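Local coordinates for N-terminal acetyltransferase-like protein (Chaetomium thermophilum, PDB 5NNP), which probably serves as the helical-repeat auxiliary subunit of an N-terminal acetyltransferase complex of the NatA type, at residues 245-249 / 257-262. Residues are numbered along the deposited sequence; the frame is centred on the assembly and turned at random.
Sequences YRALL and DYYKGL
Three tyrosine rings each receive a carbon of the facing helix over the middle of one face, in CH-pi contacts. CA of Gly261 sits 3.5 Å from the centroid of the Tyr245 ring, 9° off its normal; glycine, having no side chain, lets the ring lie against its backbone. Over the Tyr258 ring lies CB of Leu248, 3.5 Å from the centroid, while that leucine's CD2 reaches Tyr258 OH at 3.6 Å. Methyl CD2 of Leu249 lies over one face of the Tyr259 ring, 3.4 Å from its centroid, and also touches Tyr258 CB, so one methyl meets both tyrosines and the other branch, CD1, is left for Leu262. Over one face of the Arg246 guanidinium, offset toward the rim, lies Leu262 CD1, 3.5 Å from Arg246 NH1; arginine's long aliphatic chain adds CG to this apolar margin. The helices run nearly antiparallel, at 155° with axes 8.8 Å apart, forming a helical hairpin of the TPR-like auxiliary-subunit superhelix, in which successive helices pack side by side. Helix 221-234 packs on Leu248 and Tyr258, helix 273-286 on Leu249 and Tyr259. The hydroxyls of Tyr258 and Tyr259 hydrogen-bond beyond the pair, to Glu226 OE2 and Pro253 O, which satisfies the polar ends of these buried residues. Leu262 turns its CG away from its own backbone N (chi1 179°), which carries CD2 to Leu249 CD1, 3.8 Å away.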
ATOM      1  N   TYR A 245     -22.035  18.519  -4.261  1.00 44.23           N
ATOM      2  CA  TYR A 245     -20.867  18.316  -5.107  1.00 43.42           C
ATOM      3  C   TYR A 245     -20.201  19.649  -5.446  1.00 49.12           C
ATOM      4  O   TYR A 245     -18.971  19.718  -5.601  1.00 43.49           O
ATOM      5  CB  TYR A 245     -21.247  17.553  -6.376  1.00 40.59           C
ATOM      6  CG  TYR A 245     -21.363  16.068  -6.141  1.00 45.81           C
ATOM      7  CD1 TYR A 245     -20.244  15.315  -5.773  1.00 45.61           C
ATOM      8  CD2 TYR A 245     -22.585  15.416  -6.254  1.00 45.11           C
ATOM      9  CE1 TYR A 245     -20.339  13.940  -5.537  1.00 35.49           C
ATOM     10  CE2 TYR A 245     -22.691  14.044  -6.022  1.00 44.41           C
ATOM     11  CZ  TYR A 245     -21.562  13.315  -5.664  1.00 45.57           C
ATOM     12  OH  TYR A 245     -21.654  11.963  -5.450  1.00 51.65           O
ATOM     13  N   ARG A 246     -21.003  20.708  -5.525  1.00 46.57           N
ATOM     14  CA  ARG A 246     -20.451  22.041  -5.700  1.00 51.73           C
ATOM     15  C   ARG A 246     -19.588  22.431  -4.502  1.00 55.66           C
ATOM     16  O   ARG A 246     -18.503  22.996  -4.672  1.00 59.18           O
ATOM     17  CB  ARG A 246     -21.560  23.067  -5.915  1.00 53.69           C
ATOM     18  CG  ARG A 246     -22.151  23.018  -7.296  1.00 46.46           C
ATOM     19  CD  ARG A 246     -23.026  24.214  -7.577  1.00 52.38           C
ATOM     20  NE  ARG A 246     -23.042  24.490  -9.012  1.00 63.58           N
ATOM     21  CZ  ARG A 246     -23.970  24.048  -9.851  1.00 64.77           C
ATOM     22  NH1 ARG A 246     -24.983  23.321  -9.393  1.00 77.91           N
ATOM     23  NH2 ARG A 246     -23.886  24.343 -11.141  1.00 56.62           N
ATOM     24  N   ALA A 247     -20.065  22.126  -3.297  1.00 53.10           N
ATOM     25  CA  ALA A 247     -19.290  22.369  -2.075  1.00 49.29           C
ATOM     26  C   ALA A 247     -17.928  21.671  -2.106  1.00 48.96           C
ATOM     27  O   ALA A 247     -16.907  22.260  -1.728  1.00 44.45           O
ATOM     28  CB  ALA A 247     -20.072  21.922  -0.862  1.00 42.93           C
ATOM     29  N   LEU A 248     -17.918  20.423  -2.570  1.00 42.30           N
ATOM     30  CA  LEU A 248     -16.687  19.650  -2.647  1.00 41.39           C
ATOM     31  C   LEU A 248     -15.760  20.200  -3.730  1.00 43.30           C
ATOM     32  O   LEU A 248     -14.532  20.196  -3.570  1.00 41.93           O
ATOM     33  CB  LEU A 248     -16.992  18.173  -2.905  1.00 37.80           C
ATOM     34  CG  LEU A 248     -17.536  17.399  -1.695  1.00 41.97           C
ATOM     35  CD1 LEU A 248     -18.285  16.144  -2.131  1.00 35.05           C
ATOM     36  CD2 LEU A 248     -16.407  17.036  -0.720  1.00 31.04           C
ATOM     37  N   LEU A 249     -16.347  20.693  -4.820  1.00 37.93           N
ATOM     38  CA  LEU A 249     -15.547  21.206  -5.929  1.00 45.64           C
ATOM     39  C   LEU A 249     -14.825  22.461  -5.495  1.00 50.14           C
ATOM     40  O   LEU A 249     -13.646  22.653  -5.810  1.00 46.46           O
ATOM     41  CB  LEU A 249     -16.409  21.502  -7.156  1.00 51.33           C
ATOM     42  CG  LEU A 249     -16.730  20.335  -8.086  1.00 47.95           C
ATOM     43  CD1 LEU A 249     -17.774  20.759  -9.095  1.00 49.03           C
ATOM     44  CD2 LEU A 249     -15.466  19.846  -8.781  1.00 47.17           C
ATOM     45  N   ASP A 257     -14.141  12.980  -9.609  1.00 44.09           N
ATOM     46  CA  ASP A 257     -15.463  12.472  -9.253  1.00 45.21           C
ATOM     47  C   ASP A 257     -16.453  13.548  -8.814  1.00 46.51           C
ATOM     48  O   ASP A 257     -17.667  13.357  -8.951  1.00 52.11           O
ATOM     49  CB  ASP A 257     -15.348  11.407  -8.164  1.00 47.31           C
ATOM     50  CG  ASP A 257     -14.738  10.128  -8.674  1.00 60.97           C
ATOM     51  OD1 ASP A 257     -14.688   9.949  -9.911  1.00 71.76           O
ATOM     52  OD2 ASP A 257     -14.304   9.307  -7.844  1.00 65.42           O
ATOM     53  N   TYR A 258     -15.961  14.671  -8.294  1.00 37.94           N
ATOM     54  CA  TYR A 258     -16.867  15.752  -7.901  1.00 38.63           C
ATOM     55  C   TYR A 258     -17.546  16.331  -9.141  1.00 47.18           C
ATOM     56  O   TYR A 258     -18.732  16.668  -9.097  1.00 39.73           O
ATOM     57  CB  TYR A 258     -16.142  16.862  -7.131  1.00 42.23           C
ATOM     58  CG  TYR A 258     -15.491  16.420  -5.831  1.00 41.42           C
ATOM     59  CD1 TYR A 258     -15.932  15.281  -5.153  1.00 39.13           C
ATOM     60  CD2 TYR A 258     -14.435  17.136  -5.287  1.00 32.14           C
ATOM     61  CE1 TYR A 258     -15.338  14.876  -3.966  1.00 31.83           C
ATOM     62  CE2 TYR A 258     -13.833  16.732  -4.107  1.00 37.54           C
ATOM     63  CZ  TYR A 258     -14.290  15.602  -3.445  1.00 35.38           C
ATOM     64  OH  TYR A 258     -13.685  15.189  -2.273  1.00 32.46           O
ATOM     65  N   TYR A 259     -16.808  16.439 -10.253  1.00 42.84           N
ATOM     66  CA  TYR A 259     -17.439  16.904 -11.490  1.00 42.83           C
ATOM     67  C   TYR A 259     -18.480  15.879 -11.981  1.00 46.66           C
ATOM     68  O   TYR A 259     -19.591  16.252 -12.364  1.00 42.99           O
ATOM     69  CB  TYR A 259     -16.400  17.177 -12.585  1.00 39.42           C
ATOM     70  CG  TYR A 259     -15.472  18.337 -12.298  1.00 39.35           C
ATOM     71  CD1 TYR A 259     -15.846  19.642 -12.590  1.00 43.24           C
ATOM     72  CD2 TYR A 259     -14.211  18.125 -11.752  1.00 39.69           C
ATOM     73  CE1 TYR A 259     -14.996  20.712 -12.332  1.00 40.44           C
ATOM     74  CE2 TYR A 259     -13.359  19.183 -11.486  1.00 41.08           C
ATOM     75  CZ  TYR A 259     -13.757  20.474 -11.778  1.00 42.44           C
ATOM     76  OH  TYR A 259     -12.898  21.518 -11.516  1.00 45.76           O
ATOM     77  N   LYS A 260     -18.119  14.596 -11.962  1.00 38.64           N
ATOM     78  CA  LYS A 260     -19.051  13.545 -12.362  1.00 48.89           C
ATOM     79  C   LYS A 260     -20.342  13.646 -11.558  1.00 54.64           C
ATOM     80  O   LYS A 260     -21.433  13.702 -12.130  1.00 58.03           O
ATOM     81  CB  LYS A 260     -18.431  12.155 -12.193  1.00 49.82           C
ATOM     82  CG  LYS A 260     -17.376  11.827 -13.232  1.00 60.73           C
ATOM     83  CD  LYS A 260     -16.810  10.433 -13.059  1.00 70.13           C
ATOM     84  CE  LYS A 260     -15.790  10.124 -14.147  1.00 76.38           C
ATOM     85  NZ  LYS A 260     -15.354   8.700 -14.093  1.00 81.94           N
ATOM     86  N   GLY A 261     -20.201  13.700 -10.233  1.00 53.24           N
ATOM     87  CA  GLY A 261     -21.324  13.866  -9.331  1.00 46.34           C
ATOM     88  C   GLY A 261     -22.199  15.067  -9.641  1.00 56.14           C
ATOM     89  O   GLY A 261     -23.417  14.929  -9.738  1.00 65.72           O
ATOM     90  N   LEU A 262     -21.593  16.243  -9.793  1.00 56.73           N
ATOM     91  CA  LEU A 262     -22.347  17.454 -10.116  1.00 53.27           C
ATOM     92  C   LEU A 262     -23.127  17.260 -11.398  1.00 58.59           C
ATOM     93  O   LEU A 262     -24.347  17.467 -11.451  1.00 57.57           O
ATOM     94  CB  LEU A 262     -21.420  18.666 -10.269  1.00 46.41           C
ATOM     95  CG  LEU A 262     -22.124  19.976 -10.639  1.00 47.25           C
ATOM     96  CD1 LEU A 262     -23.186  20.342  -9.588  1.00 44.14           C
ATOM     97  CD2 LEU A 262     -21.129  21.123 -10.823  1.00 46.83           C
TER